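Local coordinates for protein Bse634I restriction endonuclease (Geobacillus stearothermophilus, PDB 1KNV) that cuts DNA at a specific sequence as a type II restriction endonuclease, probably with the help of a bound metal ion, at residues Val195-Ser200 and Tyr237-Glu242; Glu233-Gly238 and Ala270-Phe275; Ile101-Asn106 and Asn144-Ile149; Gly41-Asn46 and Thr278-Ile283; Glu212-Lys217 and Ala255-Ile260. One frame throughout, in Å; residues are numbered along the deposited sequence.

Interaction 1 (Val195-Ser200 and Tyr237-Glu242)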
# COMPACT_ATOMS: atom_id res chain seq x y z
N VAL B 195 -8.32 21.75 13.79
CA VAL B 195 -7.40 22.89 13.89
C VAL B 195 -6.66 22.86 15.22
O VAL B 195 -7.26 22.65 16.27
CB VAL B 195 -8.15 24.25 13.77
CG1 VAL B 195 -7.13 25.40 13.67
CG2 VAL B 195 -9.06 24.26 12.56
N GLY B 196 -5.35 23.06 15.16
CA GLY B 196 -4.55 23.10 16.37
C GLY B 196 -4.29 24.57 16.64
O GLY B 196 -3.66 25.24 15.82
N LEU B 197 -4.78 25.09 17.76
CA LEU B 197 -4.61 26.50 18.12
C LEU B 197 -3.39 26.69 19.01
O LEU B 197 -3.31 26.10 20.09
CB LEU B 197 -5.85 27.00 18.86
CG LEU B 197 -7.18 26.83 18.13
CD1 LEU B 197 -8.30 27.27 19.05
CD2 LEU B 197 -7.19 27.65 16.85
N LYS B 198 -2.44 27.53 18.57
CA LYS B 198 -1.21 27.77 19.34
C LYS B 198 -0.98 29.25 19.67
O LYS B 198 -1.24 30.13 18.86
CB LYS B 198 0.02 27.24 18.60
CG LYS B 198 -0.03 25.77 18.19
CD LYS B 198 -0.20 24.83 19.37
CE LYS B 198 -0.31 23.39 18.87
NZ LYS B 198 -0.67 22.45 19.95
N THR B 199 -0.47 29.50 20.87
CA THR B 199 -0.19 30.86 21.31
C THR B 199 0.80 31.54 20.38
O THR B 199 0.72 32.74 20.13
CB THR B 199 0.37 30.86 22.73
OG1 THR B 199 -0.62 30.33 23.62
CG2 THR B 199 0.72 32.26 23.17
N SER B 200 1.74 30.75 19.87
CA SER B 200 2.75 31.25 18.95
C SER B 200 3.36 30.04 18.28
O SER B 200 3.04 28.91 18.64
CB SER B 200 3.83 32.01 19.71
OG SER B 200 4.53 31.16 20.59
N TYR B 237 -5.28 21.83 10.24
CA TYR B 237 -4.74 23.19 10.20
C TYR B 237 -4.16 23.69 11.52
O TYR B 237 -4.46 23.19 12.60
CB TYR B 237 -5.82 24.18 9.77
CG TYR B 237 -6.45 23.88 8.44
CD1 TYR B 237 -5.89 24.35 7.26
CD2 TYR B 237 -7.61 23.11 8.36
CE1 TYR B 237 -6.46 24.07 6.03
CE2 TYR B 237 -8.19 22.82 7.14
CZ TYR B 237 -7.62 23.30 5.98
OH TYR B 237 -8.21 23.02 4.77
N GLY B 238 -3.33 24.73 11.40
CA GLY B 238 -2.76 25.35 12.57
C GLY B 238 -3.18 26.80 12.55
O GLY B 238 -3.37 27.38 11.48
N ALA B 239 -3.36 27.39 13.73
CA ALA B 239 -3.73 28.80 13.86
C ALA B 239 -2.88 29.37 14.99
O ALA B 239 -2.96 28.90 16.13
CB ALA B 239 -5.20 28.95 14.18
N SER B 240 -2.06 30.37 14.68
CA SER B 240 -1.20 31.01 15.67
C SER B 240 -1.81 32.32 16.13
O SER B 240 -2.52 32.98 15.36
CB SER B 240 0.19 31.28 15.08
OG SER B 240 1.01 31.97 16.01
N SER B 241 -1.54 32.72 17.37
CA SER B 241 -2.06 33.98 17.87
C SER B 241 -1.09 35.13 17.54
O SER B 241 -1.36 36.29 17.84
CB SER B 241 -2.31 33.91 19.37
OG SER B 241 -3.49 33.18 19.64
N GLU B 242 0.03 34.78 16.91
CA GLU B 242 1.05 35.74 16.50
C GLU B 242 1.18 35.69 14.98
O GLU B 242 0.80 34.70 14.36
CB GLU B 242 2.42 35.38 17.10
CG GLU B 242 2.49 35.45 18.62
CD GLU B 242 2.24 36.85 19.15
OE1 GLU B 242 2.84 37.81 18.63
OE2 GLU B 242 1.44 36.99 20.10
O HOH W 1 -4.43 30.61 18.53
O HOH W 2 0.62 35.29 21.92
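The side chains of V195, L197 and A239 meet on one face of a parallel strand pair, with the methyl of A239 as their common partner. Two larger side chains of the neighbouring strand converge on A239 CB: L197 CD2 at 3.6 Å and V195 CG1 at 4.1 Å. V195 gets there because CG1 stands anti to its backbone N (chi1 -172°), which also brings that methyl beside the Y237 carbonyl. On the reverse face, K198 directs its chain toward L209 of helix 203-227, while S240 OG lies near S200 CA at 3.5 Å. The strands are the two β-segments of a β-α-β unit with helix 203-227 between them, and their backbones are laced by G196 N to Y237 O (2.7 Å), A239 N to G196 O, and K198 N to A239 O, the last nearly straight at 174°. S241 N to K198 O, more bent at 134°, continues the pairing, and side-chain and water contacts follow. CB of S241 lies 3.3 Å from T199 O, one water joins K198 O to S241 OG, and a second joins T199 O to the E242 carboxylate. S240 OG accepts from E242 N (3.1 Å) in an ST turn that fixes the bend after the strand. L197, seen binding calcium in a structure of this protein though no metal is bound to this chain here, donates its backbone N-H to D146 OD2.

Interaction 2 (Glu233-Gly238 and Ala270-Phe275)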
# COMPACT_ATOMS: atom_id res chain seq x y z
N GLU B 233 -11.97 12.87 2.79
CA GLU B 233 -10.89 13.83 3.01
C GLU B 233 -10.87 14.40 4.41
O GLU B 233 -11.92 14.73 4.97
CB GLU B 233 -11.03 15.01 2.06
CG GLU B 233 -10.42 14.84 0.69
CD GLU B 233 -10.45 16.14 -0.09
OE1 GLU B 233 -11.56 16.58 -0.49
OE2 GLU B 233 -9.36 16.73 -0.28
N PHE B 234 -9.68 14.54 4.97
CA PHE B 234 -9.54 15.14 6.28
C PHE B 234 -8.34 16.06 6.24
O PHE B 234 -7.23 15.61 5.96
CB PHE B 234 -9.33 14.12 7.37
CG PHE B 234 -9.11 14.73 8.72
CD1 PHE B 234 -10.17 15.31 9.41
CD2 PHE B 234 -7.84 14.76 9.28
CE1 PHE B 234 -9.96 15.91 10.64
CE2 PHE B 234 -7.62 15.36 10.52
CZ PHE B 234 -8.68 15.94 11.19
N LYS B 235 -8.56 17.34 6.52
CA LYS B 235 -7.50 18.33 6.52
C LYS B 235 -7.21 18.78 7.95
O LYS B 235 -8.11 18.87 8.77
CB LYS B 235 -7.92 19.54 5.70
CG LYS B 235 -8.22 19.25 4.26
CD LYS B 235 -6.96 19.26 3.43
CE LYS B 235 -7.27 19.10 1.95
NZ LYS B 235 -7.85 17.76 1.65
N TYR B 236 -5.95 19.07 8.23
CA TYR B 236 -5.57 19.54 9.55
C TYR B 236 -4.89 20.88 9.40
O TYR B 236 -4.02 21.06 8.55
CB TYR B 236 -4.64 18.53 10.22
CG TYR B 236 -4.20 18.97 11.58
CD1 TYR B 236 -2.95 19.55 11.77
CD2 TYR B 236 -5.04 18.85 12.69
CE1 TYR B 236 -2.55 20.02 13.02
CE2 TYR B 236 -4.66 19.31 13.94
CZ TYR B 236 -3.41 19.90 14.10
OH TYR B 236 -3.02 20.38 15.34
N TYR B 237 -5.28 21.83 10.24
CA TYR B 237 -4.74 23.19 10.20
C TYR B 237 -4.16 23.69 11.52
O TYR B 237 -4.46 23.19 12.60
CB TYR B 237 -5.82 24.18 9.77
CG TYR B 237 -6.45 23.88 8.44
CD1 TYR B 237 -5.89 24.35 7.26
CD2 TYR B 237 -7.61 23.11 8.36
CE1 TYR B 237 -6.46 24.07 6.03
CE2 TYR B 237 -8.19 22.82 7.14
CZ TYR B 237 -7.62 23.30 5.98
OH TYR B 237 -8.21 23.02 4.77
N GLY B 238 -3.33 24.73 11.40
CA GLY B 238 -2.76 25.35 12.57
C GLY B 238 -3.18 26.80 12.55
O GLY B 238 -3.37 27.38 11.48
N ALA B 270 1.63 17.69 6.64
CA ALA B 270 1.10 17.20 7.89
C ALA B 270 0.08 18.25 8.31
O ALA B 270 -0.94 17.93 8.90
CB ALA B 270 2.21 17.09 8.92
N VAL B 271 0.37 19.51 8.01
CA VAL B 271 -0.49 20.64 8.36
C VAL B 271 -0.82 21.31 7.05
O VAL B 271 0.05 21.91 6.43
CB VAL B 271 0.24 21.64 9.28
CG1 VAL B 271 -0.73 22.68 9.82
CG2 VAL B 271 0.88 20.90 10.44
N ASP B 272 -2.07 21.20 6.63
CA ASP B 272 -2.50 21.78 5.37
C ASP B 272 -2.31 23.28 5.22
O ASP B 272 -2.06 23.78 4.12
CB ASP B 272 -3.94 21.39 5.13
CG ASP B 272 -4.08 19.92 4.86
OD1 ASP B 272 -3.70 19.51 3.75
OD2 ASP B 272 -4.53 19.17 5.76
N ASP B 273 -2.44 24.03 6.30
CA ASP B 273 -2.22 25.45 6.23
C ASP B 273 -2.12 26.01 7.63
O ASP B 273 -2.55 25.37 8.60
CB ASP B 273 -3.34 26.14 5.44
CG ASP B 273 -2.89 27.47 4.82
OD1 ASP B 273 -3.66 28.01 3.99
OD2 ASP B 273 -1.79 27.97 5.14
N ILE B 274 -1.54 27.20 7.73
CA ILE B 274 -1.35 27.85 9.01
C ILE B 274 -2.00 29.22 8.94
O ILE B 274 -1.88 29.93 7.94
CB ILE B 274 0.16 27.96 9.33
CG1 ILE B 274 0.37 28.77 10.60
CG2 ILE B 274 0.91 28.53 8.15
CD1 ILE B 274 -0.15 28.09 11.84
N PHE B 275 -2.73 29.56 10.00
CA PHE B 275 -3.44 30.83 10.06
C PHE B 275 -2.89 31.71 11.17
O PHE B 275 -2.25 31.22 12.11
CB PHE B 275 -4.93 30.58 10.30
CG PHE B 275 -5.59 29.81 9.18
CD1 PHE B 275 -5.98 30.45 8.01
CD2 PHE B 275 -5.82 28.43 9.30
CE1 PHE B 275 -6.58 29.73 6.97
CE2 PHE B 275 -6.41 27.71 8.28
CZ PHE B 275 -6.80 28.36 7.11
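G238 and I274 make the tight end of this contact, where two parallel strands press together at a residue, G238, that has no side chain. I274 CD1 comes to 3.4 Å from G238 C, in the region where a β-carbon on that glycine would be jammed against it. Both the N and the O of G238 pair with strand 273-276: G238 N donates to D273 O with a nearly straight bond (168°), and F275 N returns a short one, 2.7 Å, to G238 O. On the other face the rings of Y237 and F275 meet obliquely, their planes 48° apart, with Y237 CD1 at 3.5 Å from F275 CE2. CB of D273 lies at the edge of the Y237 ring, in its plane, just as CB of Y237 does for the F275 ring.

Before strand 273-276 begins, D272 is still closely held. Y236 O receives D272 N at 2.7 Å, and K235 meets D272 through its methylenes, CD at 3.3 Å from D272 CG, the two chains crossing at about a right angle. The looser, more exposed margin is the K235 end, whose ammonium turns to E233 OE2 (2.7 Å) in a salt bridge, whereas D272 OD2, whose position is less certain, pairs with K217. D272 O is hydrogen-bonded by Q136 of the second subunit.

Strand 235-240 is thus held between strand 273-276 and strand 191-198; helix 203-227 covers Y236 through L209 and L216, and helix 281-291 packs I290 on Y237 and F275.

Interaction 3 (Ile101-Asn106 and Asn144-Ile149)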
# COMPACT_ATOMS: atom_id res chain seq x y z
N ILE B 101 -18.97 23.48 14.03
CA ILE B 101 -17.59 23.87 14.31
C ILE B 101 -17.53 23.81 15.83
O ILE B 101 -17.98 24.72 16.52
CB ILE B 101 -17.32 25.28 13.77
CG1 ILE B 101 -17.65 25.31 12.28
CG2 ILE B 101 -15.89 25.68 14.01
CD1 ILE B 101 -17.78 26.67 11.71
N ILE B 102 -16.97 22.72 16.35
CA ILE B 102 -16.91 22.48 17.78
C ILE B 102 -15.59 22.71 18.49
O ILE B 102 -14.53 22.27 18.05
CB ILE B 102 -17.32 21.03 18.08
CG1 ILE B 102 -18.68 20.75 17.45
CG2 ILE B 102 -17.32 20.79 19.58
CD1 ILE B 102 -19.06 19.29 17.48
N LYS B 103 -15.66 23.39 19.63
CA LYS B 103 -14.49 23.67 20.43
C LYS B 103 -14.23 22.45 21.31
O LYS B 103 -15.03 22.12 22.17
CB LYS B 103 -14.73 24.90 21.31
CG LYS B 103 -13.49 25.74 21.51
CD LYS B 103 -12.44 24.95 22.22
CE LYS B 103 -11.07 25.53 22.04
NZ LYS B 103 -10.11 24.60 22.70
N MET B 104 -13.10 21.78 21.09
CA MET B 104 -12.78 20.59 21.84
C MET B 104 -11.85 20.80 23.03
O MET B 104 -10.92 21.61 22.96
CB MET B 104 -12.16 19.54 20.92
CG MET B 104 -13.05 19.07 19.79
SD MET B 104 -14.54 18.28 20.40
CE MET B 104 -13.85 16.92 21.26
N PRO B 105 -12.09 20.07 24.13
CA PRO B 105 -11.28 20.14 25.35
C PRO B 105 -10.06 19.25 25.11
O PRO B 105 -9.86 18.79 23.98
CB PRO B 105 -12.21 19.56 26.40
CG PRO B 105 -12.87 18.46 25.63
CD PRO B 105 -13.20 19.12 24.30
N ASN B 106 -9.25 19.00 26.13
CA ASN B 106 -8.08 18.15 25.92
C ASN B 106 -8.52 16.68 25.87
O ASN B 106 -9.57 16.32 26.40
CB ASN B 106 -7.06 18.35 27.04
CG ASN B 106 -7.26 17.39 28.17
OD1 ASN B 106 -8.30 17.40 28.83
ND2 ASN B 106 -6.26 16.54 28.41
N ASN B 144 -6.38 15.53 20.84
CA ASN B 144 -7.52 16.31 20.40
C ASN B 144 -7.19 17.61 19.70
O ASN B 144 -6.45 18.43 20.25
CB ASN B 144 -8.40 16.69 21.58
CG ASN B 144 -9.30 15.59 22.02
OD1 ASN B 144 -9.13 14.44 21.64
ND2 ASN B 144 -10.28 15.93 22.84
N PRO B 145 -7.71 17.81 18.49
CA PRO B 145 -7.43 19.07 17.81
C PRO B 145 -8.28 20.04 18.64
O PRO B 145 -9.28 19.63 19.23
CB PRO B 145 -8.00 18.84 16.42
CG PRO B 145 -9.11 17.90 16.65
CD PRO B 145 -8.50 16.92 17.63
N ASP B 146 -7.88 21.31 18.71
CA ASP B 146 -8.63 22.26 19.52
C ASP B 146 -9.96 22.63 18.87
O ASP B 146 -10.90 23.05 19.55
CB ASP B 146 -7.80 23.53 19.74
CG ASP B 146 -6.50 23.24 20.47
OD1 ASP B 146 -6.54 22.63 21.57
OD2 ASP B 146 -5.43 23.62 19.95
N LEU B 147 -10.04 22.45 17.57
CA LEU B 147 -11.25 22.80 16.86
C LEU B 147 -11.57 21.75 15.79
O LEU B 147 -10.68 21.32 15.05
CB LEU B 147 -11.03 24.16 16.20
CG LEU B 147 -12.11 24.94 15.49
CD1 LEU B 147 -13.17 25.19 16.52
CD2 LEU B 147 -11.55 26.24 14.91
N LEU B 148 -12.82 21.32 15.75
CA LEU B 148 -13.28 20.33 14.77
C LEU B 148 -14.37 20.89 13.84
O LEU B 148 -15.32 21.52 14.30
CB LEU B 148 -13.91 19.12 15.45
CG LEU B 148 -13.10 18.08 16.17
CD1 LEU B 148 -14.03 16.93 16.55
CD2 LEU B 148 -12.00 17.66 15.25
N ILE B 149 -14.22 20.66 12.54
CA ILE B 149 -15.22 21.09 11.58
C ILE B 149 -15.86 19.80 11.11
O ILE B 149 -15.18 18.93 10.56
CB ILE B 149 -14.60 21.88 10.42
CG1 ILE B 149 -14.08 23.25 10.91
CG2 ILE B 149 -15.67 22.12 9.35
CD1 ILE B 149 -12.98 23.18 11.94
O HOH W 3 -7.65 20.83 23.16
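I102 N donates to L148 O at 2.9 Å, the shortest direct hydrogen bond between the two segments, and L148 N answers to I102 O with an N-H...O angle of 168°. This hydrogen-bonded antiparallel pair is flanked by side chains on both faces. On one, I101 CG2 touches L147 CD1 at 3.7 Å; on the other, M104, its chain folded by bends at chi2 and chi3, brings CG to 3.8 Å from L148 CG. Past the strands the register is kept by M104 N, which reaches D146 O from above the carbonyl plane, and by N144, whose ND2 donates to P105 O at 3.1 Å while also serving F110 O. K103 runs side by side with D146 and points the same way. Its CE passes 3.5 Å from D146 O, and its NZ donates to M104 O at 3.1 Å, leaving the ammonium 4.2 Å from D146 OD1, beyond salt-bridge range. A methionine in place of K103 has no ammonium, which would probably leave M104 O short of a donor and the D146 carboxylate without its nearby positive charge. The other oxygen of D146, OD2, is held by L197 N. D146 and L147 both face V195 on the next strand, a classic β bulge, and D146 and L197 are seen binding calcium in a structure of this protein, a site without metal in this chain, at the heart of the PDDEXK nuclease fold.

Interaction 4 (Gly41-Asn46 and Thr278-Ile283)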
# COMPACT_ATOMS: atom_id res chain seq x y z
N GLY B 41 -13.05 42.97 17.40
CA GLY B 41 -11.78 43.64 17.17
C GLY B 41 -10.56 42.80 17.51
O GLY B 41 -10.47 41.64 17.10
N SER B 42 -9.63 43.39 18.27
CA SER B 42 -8.40 42.70 18.65
C SER B 42 -8.59 41.68 19.75
O SER B 42 -9.06 42.01 20.84
CB SER B 42 -7.33 43.70 19.10
OG SER B 42 -6.12 43.05 19.46
N ILE B 43 -8.20 40.44 19.44
CA ILE B 43 -8.29 39.34 20.39
C ILE B 43 -7.40 39.65 21.58
O ILE B 43 -7.83 39.58 22.74
CB ILE B 43 -7.83 38.02 19.74
CG1 ILE B 43 -8.74 37.68 18.56
CG2 ILE B 43 -7.83 36.91 20.78
CD1 ILE B 43 -8.30 36.47 17.75
N LYS B 44 -6.14 40.00 21.30
CA LYS B 44 -5.19 40.32 22.35
C LYS B 44 -5.70 41.48 23.20
O LYS B 44 -5.50 41.50 24.41
CB LYS B 44 -3.83 40.68 21.74
CG LYS B 44 -2.79 41.03 22.77
CD LYS B 44 -1.45 41.36 22.12
CE LYS B 44 -0.44 41.88 23.15
NZ LYS B 44 0.89 42.18 22.53
N GLU B 45 -6.36 42.45 22.57
CA GLU B 45 -6.91 43.59 23.30
C GLU B 45 -8.05 43.17 24.24
O GLU B 45 -8.12 43.62 25.38
CB GLU B 45 -7.38 44.68 22.33
CG GLU B 45 -6.28 45.67 21.87
CD GLU B 45 -6.76 46.66 20.80
OE1 GLU B 45 -7.90 47.17 20.91
OE2 GLU B 45 -5.99 46.93 19.85
N ASN B 46 -8.94 42.30 23.76
CA ASN B 46 -10.04 41.81 24.59
C ASN B 46 -9.50 41.01 25.77
O ASN B 46 -10.06 41.05 26.87
CB ASN B 46 -10.97 40.94 23.75
CG ASN B 46 -11.96 41.75 22.98
OD1 ASN B 46 -13.03 42.09 23.47
ND2 ASN B 46 -11.61 42.10 21.75
N THR B 278 -5.46 37.50 14.67
CA THR B 278 -5.22 38.74 15.39
C THR B 278 -6.54 39.33 15.82
O THR B 278 -6.72 39.72 16.97
CB THR B 278 -4.48 39.77 14.52
OG1 THR B 278 -3.24 39.21 14.04
CG2 THR B 278 -4.16 41.02 15.33
N SER B 279 -7.47 39.36 14.88
CA SER B 279 -8.80 39.91 15.13
C SER B 279 -9.79 38.79 15.06
O SER B 279 -9.48 37.71 14.59
CB SER B 279 -9.15 40.94 14.06
OG SER B 279 -9.26 40.33 12.78
N PHE B 280 -11.00 39.05 15.53
CA PHE B 280 -12.04 38.05 15.47
C PHE B 280 -12.42 37.78 14.03
O PHE B 280 -12.90 36.71 13.70
CB PHE B 280 -13.25 38.50 16.27
CG PHE B 280 -13.02 38.43 17.73
CD1 PHE B 280 -12.27 39.41 18.36
CD2 PHE B 280 -13.45 37.33 18.45
CE1 PHE B 280 -11.95 39.30 19.70
CE2 PHE B 280 -13.13 37.19 19.79
CZ PHE B 280 -12.38 38.18 20.42
N GLU B 281 -12.20 38.76 13.17
CA GLU B 281 -12.52 38.57 11.78
C GLU B 281 -11.58 37.52 11.20
O GLU B 281 -11.94 36.80 10.27
CB GLU B 281 -12.38 39.88 11.01
CG GLU B 281 -12.59 39.72 9.52
CD GLU B 281 -12.58 41.04 8.78
OE1 GLU B 281 -11.71 41.88 9.09
OE2 GLU B 281 -13.43 41.24 7.89
N ASP B 282 -10.36 37.44 11.74
CA ASP B 282 -9.38 36.46 11.26
C ASP B 282 -9.85 35.03 11.51
O ASP B 282 -9.39 34.09 10.85
CB ASP B 282 -8.02 36.64 11.94
CG ASP B 282 -7.30 37.89 11.48
OD1 ASP B 282 -7.56 38.37 10.35
OD2 ASP B 282 -6.44 38.38 12.26
N ILE B 283 -10.76 34.86 12.47
CA ILE B 283 -11.32 33.56 12.80
C ILE B 283 -12.28 33.17 11.68
O ILE B 283 -12.26 32.03 11.20
CB ILE B 283 -12.09 33.61 14.13
CG1 ILE B 283 -11.14 33.94 15.29
CG2 ILE B 283 -12.78 32.27 14.38
CD1 ILE B 283 -11.84 34.12 16.64
O HOH W 4 -4.73 39.96 18.76
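I43 lies over one face of the F280 ring, its CG1 4.0 Å from the ring centroid in a CH-pi contact offset toward the rim. The ring also has G41 at its edge and the N46 amide beside CE1, ND2 at 3.5 Å, with amide and ring planes nearly perpendicular (82°). Two backbone bonds lock this cluster together: I43 N to T278 O at 3.0 Å and F280 N to G41 O at 3.1 Å. A serine in place of F280 has no ring to lie against I43 CG1, and would probably open a gap between the two helix starts and free the N46 amide to shift. The next shell holds these groups in place. N46 ND2 donates to S42 O at 2.7 Å, while N46 N approaches the same oxygen from the opposite face of its plane; N46 OD1 is fixed in turn by Y34 OH. S42 is the N-cap of its helix, OG accepting from E45 N. Across the contact S279 and D282 form a capping box: S279 OG, set between backbone N and carbonyl carbon (chi1 65°), receives D282 N, and D282 OD2 takes S279 N at 3.0 Å as well as T278 N. A water bridges K44 N and T278 O. The contact therefore joins the N-terminal ends of helices 43-60 and 281-291, with M82, I83 and Q86 of helix 68-93 packing against N46, F280 and I283, and P39 of the preceding loop touching N46 and F280.

Interaction 5 (Glu212-Lys217 and Ala255-Ile260)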
# COMPACT_ATOMS: atom_id res chain seq x y z
N GLU B 212 0.79 16.43 15.51
CA GLU B 212 -0.64 16.21 15.61
C GLU B 212 -1.24 16.00 14.22
O GLU B 212 -2.10 15.14 14.03
CB GLU B 212 -1.31 17.39 16.33
CG GLU B 212 -2.82 17.32 16.33
CD GLU B 212 -3.46 18.11 17.46
OE1 GLU B 212 -3.57 17.56 18.58
OE2 GLU B 212 -3.85 19.27 17.24
N GLY B 213 -0.77 16.76 13.24
CA GLY B 213 -1.27 16.59 11.89
C GLY B 213 -0.94 15.20 11.36
O GLY B 213 -1.75 14.57 10.68
N ASN B 214 0.26 14.71 11.66
CA ASN B 214 0.67 13.38 11.21
C ASN B 214 -0.14 12.29 11.87
O ASN B 214 -0.55 11.33 11.21
CB ASN B 214 2.15 13.15 11.50
CG ASN B 214 3.02 13.61 10.37
OD1 ASN B 214 2.97 13.05 9.27
ND2 ASN B 214 3.82 14.65 10.62
N ILE B 215 -0.38 12.45 13.17
CA ILE B 215 -1.14 11.48 13.97
C ILE B 215 -2.59 11.36 13.51
O ILE B 215 -3.10 10.25 13.27
CB ILE B 215 -1.13 11.85 15.48
CG1 ILE B 215 0.23 11.54 16.08
CG2 ILE B 215 -2.19 11.05 16.23
CD1 ILE B 215 0.53 10.05 16.12
N LEU B 216 -3.26 12.50 13.37
CA LEU B 216 -4.65 12.51 12.95
C LEU B 216 -4.86 12.13 11.48
O LEU B 216 -5.74 11.34 11.15
CB LEU B 216 -5.28 13.87 13.24
CG LEU B 216 -5.34 14.22 14.74
CD1 LEU B 216 -5.83 15.64 14.91
CD2 LEU B 216 -6.26 13.23 15.46
N LYS B 217 -4.05 12.69 10.59
CA LYS B 217 -4.19 12.37 9.17
C LYS B 217 -3.90 10.90 8.87
O LYS B 217 -4.57 10.29 8.04
CB LYS B 217 -3.28 13.26 8.32
CG LYS B 217 -3.80 14.66 8.12
CD LYS B 217 -2.99 15.36 7.04
CE LYS B 217 -3.65 16.64 6.63
NZ LYS B 217 -3.05 17.16 5.38
N ALA B 255 6.02 17.30 4.71
CA ALA B 255 5.12 16.27 4.22
C ALA B 255 4.65 15.27 5.29
O ALA B 255 5.42 14.83 6.13
CB ALA B 255 5.80 15.52 3.09
N ALA B 256 3.37 14.91 5.25
CA ALA B 256 2.85 13.93 6.19
C ALA B 256 3.68 12.68 5.91
O ALA B 256 3.70 12.19 4.79
CB ALA B 256 1.38 13.68 5.88
N THR B 257 4.38 12.17 6.92
CA THR B 257 5.24 11.00 6.72
C THR B 257 4.59 9.75 6.15
O THR B 257 5.24 8.97 5.44
CB THR B 257 5.99 10.60 8.03
OG1 THR B 257 5.05 10.17 9.02
CG2 THR B 257 6.79 11.77 8.57
N HIS B 258 3.31 9.54 6.43
CA HIS B 258 2.66 8.35 5.90
C HIS B 258 2.41 8.45 4.40
O HIS B 258 2.10 7.45 3.75
CB HIS B 258 1.34 8.05 6.64
CG HIS B 258 0.24 9.02 6.36
ND1 HIS B 258 0.09 10.21 7.05
CD2 HIS B 258 -0.77 9.00 5.45
CE1 HIS B 258 -0.95 10.87 6.58
NE2 HIS B 258 -1.49 10.16 5.60
N THR B 259 2.56 9.64 3.84
CA THR B 259 2.30 9.81 2.42
C THR B 259 3.50 9.66 1.51
O THR B 259 3.36 9.81 0.29
CB THR B 259 1.63 11.18 2.12
OG1 THR B 259 2.56 12.24 2.38
CG2 THR B 259 0.40 11.37 2.99
N ILE B 260 4.69 9.38 2.06
CA ILE B 260 5.86 9.24 1.20
C ILE B 260 6.36 7.82 0.99
O ILE B 260 7.45 7.61 0.46
CB ILE B 260 7.08 10.09 1.70
CG1 ILE B 260 7.62 9.54 3.02
CG2 ILE B 260 6.67 11.55 1.84
CD1 ILE B 260 8.93 10.21 3.45
O HOH W 5 5.90 15.48 8.78
O HOH W 6 1.86 10.64 8.88
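N214 belongs to helix 203-227, the helical link of a β-α-β unit, and from there its side-chain amide holds the short 3-10 turn 257-259 in the loop before strand 273-276. N214 OD1 accepts T257 N at 2.9 Å, a bent bond (141°) with the donor tilted a little from the carbonyl plane. The same oxygen takes a proton from a water at 2.7 Å. That water also accepts from H258 N and lies in the plane of the H258 ring, 2.6 Å from ND1, so it ties the amide to the histidine. The other end of the amide is bridged too: N214 ND2 donates at 2.9 Å to a second water, which gives a proton to A255 O. H258 extends the contact nearly one helical turn on, its CE1 3.8 Å from K217 CB. The turn itself is braced by T259, whose OG1 donates to A256 O at 2.7 Å, in the carbonyl plane and on a lone pair. K217, extended beyond CG, leads its NZ away from the histidine to E268 and, less certainly placed, D272. Around this buried contact S218 and A221 of the same helix touch H258, A270 leading to strand 273-276 packs on N214, and T257 of the second subunit rests on I215 and H258.

From the N terminus, 41-46 opens the longest loop, which closes only at 278-283; interaction 4 thus encloses all the others and ties helix 43-60, near the N terminus, to the last helix. Within it, interaction 3 closes first, pairing strands 99-103 and 147-151, and is complete before interaction 1 begins at 195-200. Interactions 1 and 2 follow each other through shared strand 235-240, extending the same β-sheet by two parallel strands. Interaction 5 crosses both: it starts on helix 203-227, inside the loop of interaction 1, and ends at 255-260, inside that of interaction 2, joining the crossover helix to the loop before strand 273-276 near the subunit interface.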